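Side-chain contacts in Two-component system response regulator (Bacteroides fragilis, PDB 2QR3), which probably controls transcription as part of a two-component system, this chain being the receiver domain, predicted to be phosphorylated, of a larger protein thought to bind ATP and DNA: residues A[115-118]-A[119-123]; A[17-20]-A[21-25]; A[85-89]-A[90-94]. All coordinates share one frame; numbering follows the deposited sequence. Where two conformers were deposited one is given.

How the contacts relate
All three contacts are local and belong to one receiver domain, a five-stranded parallel sheet in order 2-1-3-4-5 with helices on its two faces. Along the chain contact 2 (helix 13-23) comes first, then contact 3, where strand 83-88 turns into helix 92-100, and last contact 1 (helix 113-124). The centres of contacts 1 and 2 are about 13 Å apart, and their helices pack through L116, L117 and L120 on V19, L22 and L23. Contact 3 lies farther off, its centre about 17 Å from contact 1 and 21 Å from contact 2, yet F86 of its strand touches L116 and V19. The helix pair and the strand thus share one hydrophobic core.

Contact 1 of 3, residues A[115-118]-A[119-123]; sequences KLLE and TLLNA
K115 to E118 and T119 to N122 are joined by four successive i-to-i+4 backbone hydrogen bonds, the straightest running from L121 N to L117 O at 2.8 Å. The carbonyl of K115 takes a second bond. T119 OG1 lies anti to its own carbonyl carbon (chi1 -60°), which turns the hydroxyl back along the helix to K115 O at 2.9 Å, while T119 N approaches the same oxygen from the opposite face of the carbonyl plane. The bond holds the hydroxyl against the backbone; T119 also packs on V84, D105 and V107 of two sheet strands. On the neighbouring side of the helix, L116 and L120 run side by side, CD1 of L116 lying 3.7 Å from CD1 of L120. They belong to the buried side of helix 113-124, the last helix of the CheY-like receiver fold, which rests on L22 and L23 of helix 13-23. L117 instead slants across L121: CD1 of L121 is 3.7 Å from CG of L117, and CG of L121 lies 3.2 Å from L117 O. L117 also reaches H26, and L121 reaches L3. E118 extends from the outer side of the helix, its carbonyl bonded to N122 N.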
loop_
_atom_site.group_PDB
_atom_site.type_symbol
_atom_site.label_atom_id
_atom_site.label_comp_id
_atom_site.label_asym_id
_atom_site.label_seq_id
_atom_site.Cartn_x
_atom_site.Cartn_y
_atom_site.Cartn_z
ATOM N N LYS A 115 -6.277 -12.950 -3.739
ATOM C CA LYS A 115 -4.835 -12.698 -3.737
ATOM C C LYS A 115 -4.482 -11.335 -3.112
ATOM O O LYS A 115 -3.515 -11.224 -2.360
ATOM C CB LYS A 115 -4.272 -12.774 -5.157
ATOM C CG LYS A 115 -2.794 -13.135 -5.231
ATOM C CD LYS A 115 -2.284 -13.275 -6.692
ATOM C CE LYS A 115 -0.862 -13.831 -6.725
ATOM N NZ LYS A 115 -0.303 -14.013 -8.120
ATOM N N LEU A 116 -5.269 -10.307 -3.412
ATOM C CA LEU A 116 -5.016 -8.981 -2.847
ATOM C C LEU A 116 -5.111 -9.055 -1.341
ATOM O O LEU A 116 -4.217 -8.598 -0.638
ATOM C CB LEU A 116 -6.019 -7.943 -3.409
ATOM C CG LEU A 116 -6.055 -6.582 -2.748
ATOM C CD1 LEU A 116 -4.742 -5.814 -2.916
ATOM C CD2 LEU A 116 -7.213 -5.742 -3.284
ATOM N N LEU A 117 -6.187 -9.651 -0.842
ATOM C CA LEU A 117 -6.388 -9.732 0.606
ATOM C C LEU A 117 -5.245 -10.507 1.244
ATOM O O LEU A 117 -4.681 -10.082 2.262
ATOM C CB LEU A 117 -7.736 -10.373 0.946
ATOM C CG LEU A 117 -8.036 -10.628 2.434
ATOM C CD1 LEU A 117 -7.944 -9.358 3.318
ATOM C CD2 LEU A 117 -9.413 -11.303 2.534
ATOM N N GLU A 118 -4.928 -11.650 0.640
ATOM C CA GLU A 118 -3.924 -12.555 1.181
ATOM C C GLU A 118 -2.552 -11.941 1.257
ATOM O O GLU A 118 -1.864 -12.102 2.269
ATOM C CB GLU A 118 -3.904 -13.865 0.408
ATOM C CG GLU A 118 -5.206 -14.629 0.672
ATOM C CD GLU A 118 -5.139 -16.099 0.308
ATOM O OE1 GLU A 118 -4.196 -16.512 -0.410
ATOM O OE2 GLU A 118 -6.056 -16.828 0.746
ATOM N N THR A 119 -2.166 -11.226 0.202
ATOM C CA THR A 119 -0.876 -10.498 0.181
ATOM C C THR A 119 -0.823 -9.489 1.307
ATOM O O THR A 119 0.210 -9.360 1.963
ATOM C CB THR A 119 -0.631 -9.842 -1.186
ATOM O OG1 THR A 119 -0.593 -10.866 -2.199
ATOM C CG2 THR A 119 0.668 -9.026 -1.225
ATOM N N LEU A 120 -1.941 -8.780 1.528
ATOM C CA LEU A 120 -1.958 -7.705 2.536
ATOM C C LEU A 120 -1.955 -8.303 3.941
ATOM O O LEU A 120 -1.228 -7.847 4.793
ATOM C CB LEU A 120 -3.166 -6.786 2.351
ATOM C CG LEU A 120 -3.043 -5.915 1.104
ATOM C CD1 LEU A 120 -4.446 -5.312 0.734
ATOM C CD2 LEU A 120 -1.958 -4.822 1.282
ATOM N N LEU A 121 -2.756 -9.336 4.163
ATOM C CA LEU A 121 -2.710 -10.024 5.470
ATOM C C LEU A 121 -1.322 -10.569 5.760
ATOM O O LEU A 121 -0.795 -10.381 6.880
ATOM C CB LEU A 121 -3.745 -11.140 5.553
ATOM C CG LEU A 121 -5.222 -10.761 5.386
ATOM C CD1 LEU A 121 -6.110 -11.995 5.246
ATOM C CD2 LEU A 121 -5.716 -9.915 6.542
ATOM N N ASN A 122 -0.711 -11.242 4.789
ATOM C CA ASN A 122 0.645 -11.757 4.984
ATOM C C ASN A 122 1.646 -10.633 5.268
ATOM O O ASN A 122 2.498 -10.756 6.131
ATOM C CB ASN A 122 1.079 -12.635 3.798
ATOM C CG ASN A 122 0.285 -13.951 3.712
ATOM O OD1 ASN A 122 -0.488 -14.290 4.611
ATOM N ND2 ASN A 122 0.470 -14.685 2.616
ATOM N N ALA A 123 1.535 -9.514 4.541
ATOM C CA ALA A 123 2.480 -8.408 4.743
ATOM C C ALA A 123 2.362 -7.822 6.135
ATOM O O ALA A 123 3.367 -7.408 6.724
ATOM C CB ALA A 123 2.286 -7.303 3.688
#

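Contact 2 of 3, residues A[17-20]-A[21-25]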
loop_
_atom_site.group_PDB
_atom_site.type_symbol
_atom_site.label_atom_id
_atom_site.label_comp_id
_atom_site.label_asym_id
_atom_site.label_seq_id
_atom_site.Cartn_x
_atom_site.Cartn_y
_atom_site.Cartn_z
ATOM N N THR A 17 -12.340 3.196 -3.683
ATOM C CA THR A 17 -13.690 2.682 -3.430
ATOM C C THR A 17 -13.702 1.148 -3.408
ATOM O O THR A 17 -14.242 0.546 -2.473
ATOM C CB THR A 17 -14.697 3.248 -4.476
ATOM O OG1 THR A 17 -14.748 4.679 -4.360
ATOM C CG2 THR A 17 -16.113 2.686 -4.305
ATOM N N ALA A 18 -13.096 0.524 -4.416
ATOM C CA ALA A 18 -13.127 -0.938 -4.527
ATOM C C ALA A 18 -12.355 -1.582 -3.388
ATOM O O ALA A 18 -12.784 -2.555 -2.810
ATOM C CB ALA A 18 -12.560 -1.390 -5.856
ATOM N N VAL A 19 -11.173 -1.061 -3.083
ATOM C CA VAL A 19 -10.323 -1.760 -2.126
ATOM C C VAL A 19 -10.903 -1.623 -0.724
ATOM O O VAL A 19 -10.858 -2.579 0.074
ATOM C CB VAL A 19 -8.855 -1.260 -2.226
ATOM C CG1 VAL A 19 -8.002 -1.868 -1.111
ATOM C CG2 VAL A 19 -8.282 -1.623 -3.588
ATOM N N GLN A 20 -11.472 -0.449 -0.441
ATOM C CA GLN A 20 -12.123 -0.180 0.849
ATOM C C GLN A 20 -13.209 -1.226 1.041
ATOM O O GLN A 20 -13.277 -1.895 2.085
ATOM C CB GLN A 20 -12.678 1.258 0.857
ATOM C CG GLN A 20 -13.707 1.606 1.933
ATOM C CD GLN A 20 -13.093 2.227 3.185
ATOM O OE1 GLN A 20 -12.458 3.305 3.141
ATOM N NE2 GLN A 20 -13.319 1.570 4.326
ATOM N N LEU A 21 -14.042 -1.396 0.016
ATOM C CA LEU A 21 -15.108 -2.389 0.078
ATOM C C LEU A 21 -14.566 -3.795 0.319
ATOM O O LEU A 21 -15.143 -4.574 1.086
ATOM C CB LEU A 21 -15.979 -2.336 -1.194
ATOM C CG LEU A 21 -17.122 -3.359 -1.327
ATOM C CD1 LEU A 21 -18.040 -3.389 -0.116
ATOM C CD2 LEU A 21 -17.928 -3.037 -2.579
ATOM N N LEU A 22 -13.453 -4.138 -0.330
ATOM C CA LEU A 22 -12.893 -5.463 -0.206
ATOM C C LEU A 22 -12.268 -5.704 1.166
ATOM O O LEU A 22 -12.283 -6.835 1.657
ATOM C CB LEU A 22 -11.842 -5.718 -1.306
ATOM C CG LEU A 22 -12.364 -5.770 -2.743
ATOM C CD1 LEU A 22 -11.220 -5.590 -3.771
ATOM C CD2 LEU A 22 -13.174 -7.059 -3.002
ATOM N N LEU A 23 -11.704 -4.658 1.785
ATOM C CA LEU A 23 -10.887 -4.865 2.987
ATOM C C LEU A 23 -11.570 -4.498 4.297
ATOM O O LEU A 23 -11.061 -4.886 5.363
ATOM C CB LEU A 23 -9.552 -4.103 2.863
ATOM C CG LEU A 23 -8.686 -4.440 1.638
ATOM C CD1 LEU A 23 -7.409 -3.560 1.653
ATOM C CD2 LEU A 23 -8.305 -5.929 1.517
ATOM N N LYS A 24 -12.665 -3.720 4.190
ATOM C CA LYS A 24 -13.515 -3.191 5.300
ATOM C C LYS A 24 -13.748 -4.211 6.418
ATOM O O LYS A 24 -13.876 -3.860 7.595
ATOM C CB LYS A 24 -14.925 -2.864 4.747
ATOM C CG LYS A 24 -15.309 -1.428 4.494
ATOM C CD LYS A 24 -16.799 -1.399 4.016
ATOM C CE LYS A 24 -17.365 0.029 3.860
ATOM N NZ LYS A 24 -17.357 0.517 2.439
ATOM N N ASN A 25 -13.863 -5.477 6.041
ATOM C CA ASN A 25 -14.314 -6.473 7.006
ATOM C C ASN A 25 -13.228 -7.374 7.538
ATOM O O ASN A 25 -13.503 -8.357 8.251
ATOM C CB ASN A 25 -15.497 -7.262 6.443
ATOM C CG ASN A 25 -16.791 -6.760 6.995
ATOM O OD1 ASN A 25 -17.476 -5.957 6.353
ATOM N ND2 ASN A 25 -17.092 -7.143 8.238
#
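V19 and L23, one helical turn apart, form the tight side of this contact. Their side chains run alongside each other in the same direction, and CG1 of V19 meets CD1 of L23 at 3.3 Å, closer than carbons normally pack. The torsion of V19 (chi1 173°) sets CG1 anti to the backbone N and beside the carbonyl carbon, on the side where L23 follows; CG of L23 in turn lies 3.3 Å from V19 O. The pair points at the sheet, V19 on I8 and L23 on I6 and V30, while L23 also meets L117 and L120 of helix 113-124. L22 borders this core: its CG rides 3.2 Å from A18 O, and its side chain packs on W111 and L116. Helix 13-23 is the connection between strands 5-9 and 29-33 in a beta-alpha-beta unit.

Toward solvent, where K24 and L21 are the exposed members, the packing is slacker. Q20, which also packs on V30 and T32, bends at chi2 (94°) and crosses K24, so that its amide nitrogen NE2 is 3.6 Å from the methylene CG of K24. The lysine chain bends at chi4, and its NZ comes within 3.8 Å of Q20 CG, a carbon. The firmer tie is in the backbone, where Q20 O accepts K24 N at 2.9 Å and, weakly, L23 N. The chemistry is thus divided: apolar contact fixes V19 and L23 in the core, whereas Q20 and K24 each set a polar nitrogen beside a methylene of the other, without a hydrogen bond between their side chains.

Contact 3 of 3, residues A[85-89]-A[90-94]; sequences LFTAY and ADIDL
A88 and Y89 each lend a carbonyl to the turn that leads from strand 83-88 into helix 92-100: D91 N bonds to A88 O at 2.9 Å and I92 N to Y89 O at 3.2 Å. Both donors sit well above the carbonyl planes, by 58° for D91 N and 66° for I92 N, in keeping with the i-to-i+3 spacing of a 3-10-like turn. A88 O is gripped a second time, by the hydroxyl OG1 of T87 at 3.0 Å, which arrives from the face opposite to D91 N. Because OG1 of T87 is anti to its backbone N (chi1 -175°), it lies beside the chain as it runs on toward A88, and CB of D91 touches it at 3.4 Å. The side chains of T87 and I92 cross at about a right angle, their CG2 methyls 4.2 Å apart. I92 packs its CG1 3.2 Å from Y89 O, and its CG2 only brushes the Y89 ring.

D91 occupies the N-cap position but makes no capping bond. Its OD2 instead receives a hydrogen bond from a water at 2.8 Å, and that water accepts from A88 N; N56 ND2 also bonds OD2. Carboxylate and water thus tie the helix start back to the strand end and to the loop that follows strand 48-54. T87 probably corresponds to the Thr/Ser at the end of the fourth strand in CheY-like receivers, whose hydroxyl typically hydrogen-bonds the phosphoryl group of the modified aspartate on activation. That aspartate is predicted to be D54, unmodified here, on the adjacent strand. The arrangement is consistent with the switch region of an unphosphorylated CheY-like receiver.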
loop_
_atom_site.group_PDB
_atom_site.type_symbol
_atom_site.label_atom_id
_atom_site.label_comp_id
_atom_site.label_asym_id
_atom_site.label_seq_id
_atom_site.Cartn_x
_atom_site.Cartn_y
_atom_site.Cartn_z
ATOM N N LEU A 85 3.484 -2.613 -2.927
ATOM C CA LEU A 85 3.250 -1.803 -4.145
ATOM C C LEU A 85 2.061 -2.363 -4.927
ATOM O O LEU A 85 1.883 -3.584 -5.004
ATOM C CB LEU A 85 4.522 -1.814 -5.016
ATOM C CG LEU A 85 5.709 -1.128 -4.319
ATOM C CD1 LEU A 85 6.963 -1.411 -5.118
ATOM C CD2 LEU A 85 5.460 0.413 -4.195
ATOM N N PHE A 86 1.254 -1.466 -5.521
ATOM C CA PHE A 86 0.063 -1.857 -6.283
ATOM C C PHE A 86 0.408 -1.405 -7.702
ATOM O O PHE A 86 0.501 -0.187 -7.965
ATOM C CB PHE A 86 -1.150 -1.090 -5.739
ATOM C CG PHE A 86 -2.483 -1.768 -5.925
ATOM C CD1 PHE A 86 -2.607 -3.073 -6.382
ATOM C CD2 PHE A 86 -3.651 -1.091 -5.543
ATOM C CE1 PHE A 86 -3.865 -3.697 -6.519
ATOM C CE2 PHE A 86 -4.914 -1.711 -5.664
ATOM C CZ PHE A 86 -5.019 -3.009 -6.149
ATOM N N THR A 87 0.602 -2.370 -8.605
ATOM C CA THR A 87 1.239 -2.077 -9.890
ATOM C C THR A 87 0.422 -2.554 -11.099
ATOM O O THR A 87 -0.076 -3.664 -11.103
ATOM C CB THR A 87 2.687 -2.663 -9.953
ATOM O OG1 THR A 87 3.313 -2.247 -11.177
ATOM C CG2 THR A 87 2.666 -4.178 -9.942
ATOM N N ALA A 88 0.291 -1.699 -12.117
ATOM C CA ALA A 88 -0.212 -2.150 -13.414
ATOM C C ALA A 88 0.776 -3.146 -14.030
ATOM O O ALA A 88 1.977 -3.100 -13.736
ATOM C CB ALA A 88 -0.395 -0.950 -14.350
ATOM N N TYR A 89 0.301 -4.016 -14.921
ATOM C CA TYR A 89 1.236 -4.884 -15.657
ATOM C C TYR A 89 2.328 -4.108 -16.395
ATOM O O TYR A 89 3.480 -4.566 -16.493
ATOM C CB TYR A 89 0.506 -5.845 -16.623
ATOM C CG TYR A 89 -0.020 -7.083 -15.954
ATOM C CD1 TYR A 89 -1.331 -7.136 -15.517
ATOM C CD2 TYR A 89 0.805 -8.199 -15.725
ATOM C CE1 TYR A 89 -1.832 -8.267 -14.875
ATOM C CE2 TYR A 89 0.309 -9.341 -15.077
ATOM C CZ TYR A 89 -1.013 -9.364 -14.660
ATOM O OH TYR A 89 -1.564 -10.460 -14.022
ATOM N N ALA A 90 1.997 -2.916 -16.884
ATOM C CA ALA A 90 2.975 -2.106 -17.623
ATOM C C ALA A 90 4.115 -1.595 -16.731
ATOM O O ALA A 90 5.155 -1.119 -17.238
ATOM C CB ALA A 90 2.295 -0.949 -18.310
ATOM N N ASP A 91 3.923 -1.694 -15.411
ATOM C CA ASP A 91 4.957 -1.265 -14.497
ATOM C C ASP A 91 5.624 -2.391 -13.690
ATOM O O ASP A 91 6.313 -2.076 -12.719
ATOM C CB ASP A 91 4.433 -0.153 -13.564
ATOM C CG ASP A 91 4.066 1.117 -14.331
ATOM O OD1 ASP A 91 4.776 1.420 -15.317
ATOM O OD2 ASP A 91 3.088 1.790 -13.951
ATOM N N ILE A 92 5.459 -3.659 -14.090
ATOM C CA ILE A 92 5.990 -4.762 -13.259
ATOM C C ILE A 92 7.518 -4.741 -13.072
ATOM O O ILE A 92 8.029 -5.182 -12.024
ATOM C CB ILE A 92 5.498 -6.190 -13.679
ATOM C CG1 ILE A 92 5.754 -6.454 -15.179
ATOM C CG2 ILE A 92 4.039 -6.441 -13.157
ATOM C CD1 ILE A 92 5.404 -7.886 -15.643
ATOM N N ASP A 93 8.243 -4.202 -14.054
ATOM C CA ASP A 93 9.681 -4.011 -13.897
ATOM C C ASP A 93 9.990 -3.088 -12.713
ATOM O O ASP A 93 10.922 -3.323 -11.952
ATOM C CB ASP A 93 10.360 -3.519 -15.189
ATOM C CG ASP A 93 9.869 -2.126 -15.656
ATOM O OD1 ASP A 93 8.694 -1.785 -15.438
ATOM O OD2 ASP A 93 10.674 -1.374 -16.275
ATOM N N LEU A 94 9.213 -2.024 -12.570
ATOM C CA LEU A 94 9.393 -1.098 -11.445
ATOM C C LEU A 94 8.955 -1.714 -10.103
ATOM O O LEU A 94 9.571 -1.439 -9.081
ATOM C CB LEU A 94 8.614 0.207 -11.712
ATOM C CG LEU A 94 9.088 0.954 -12.967
ATOM C CD1 LEU A 94 8.286 2.276 -13.061
ATOM C CD2 LEU A 94 10.585 1.231 -12.962
HETATM O O HOH W 1 1.269 0.858 -11.999
#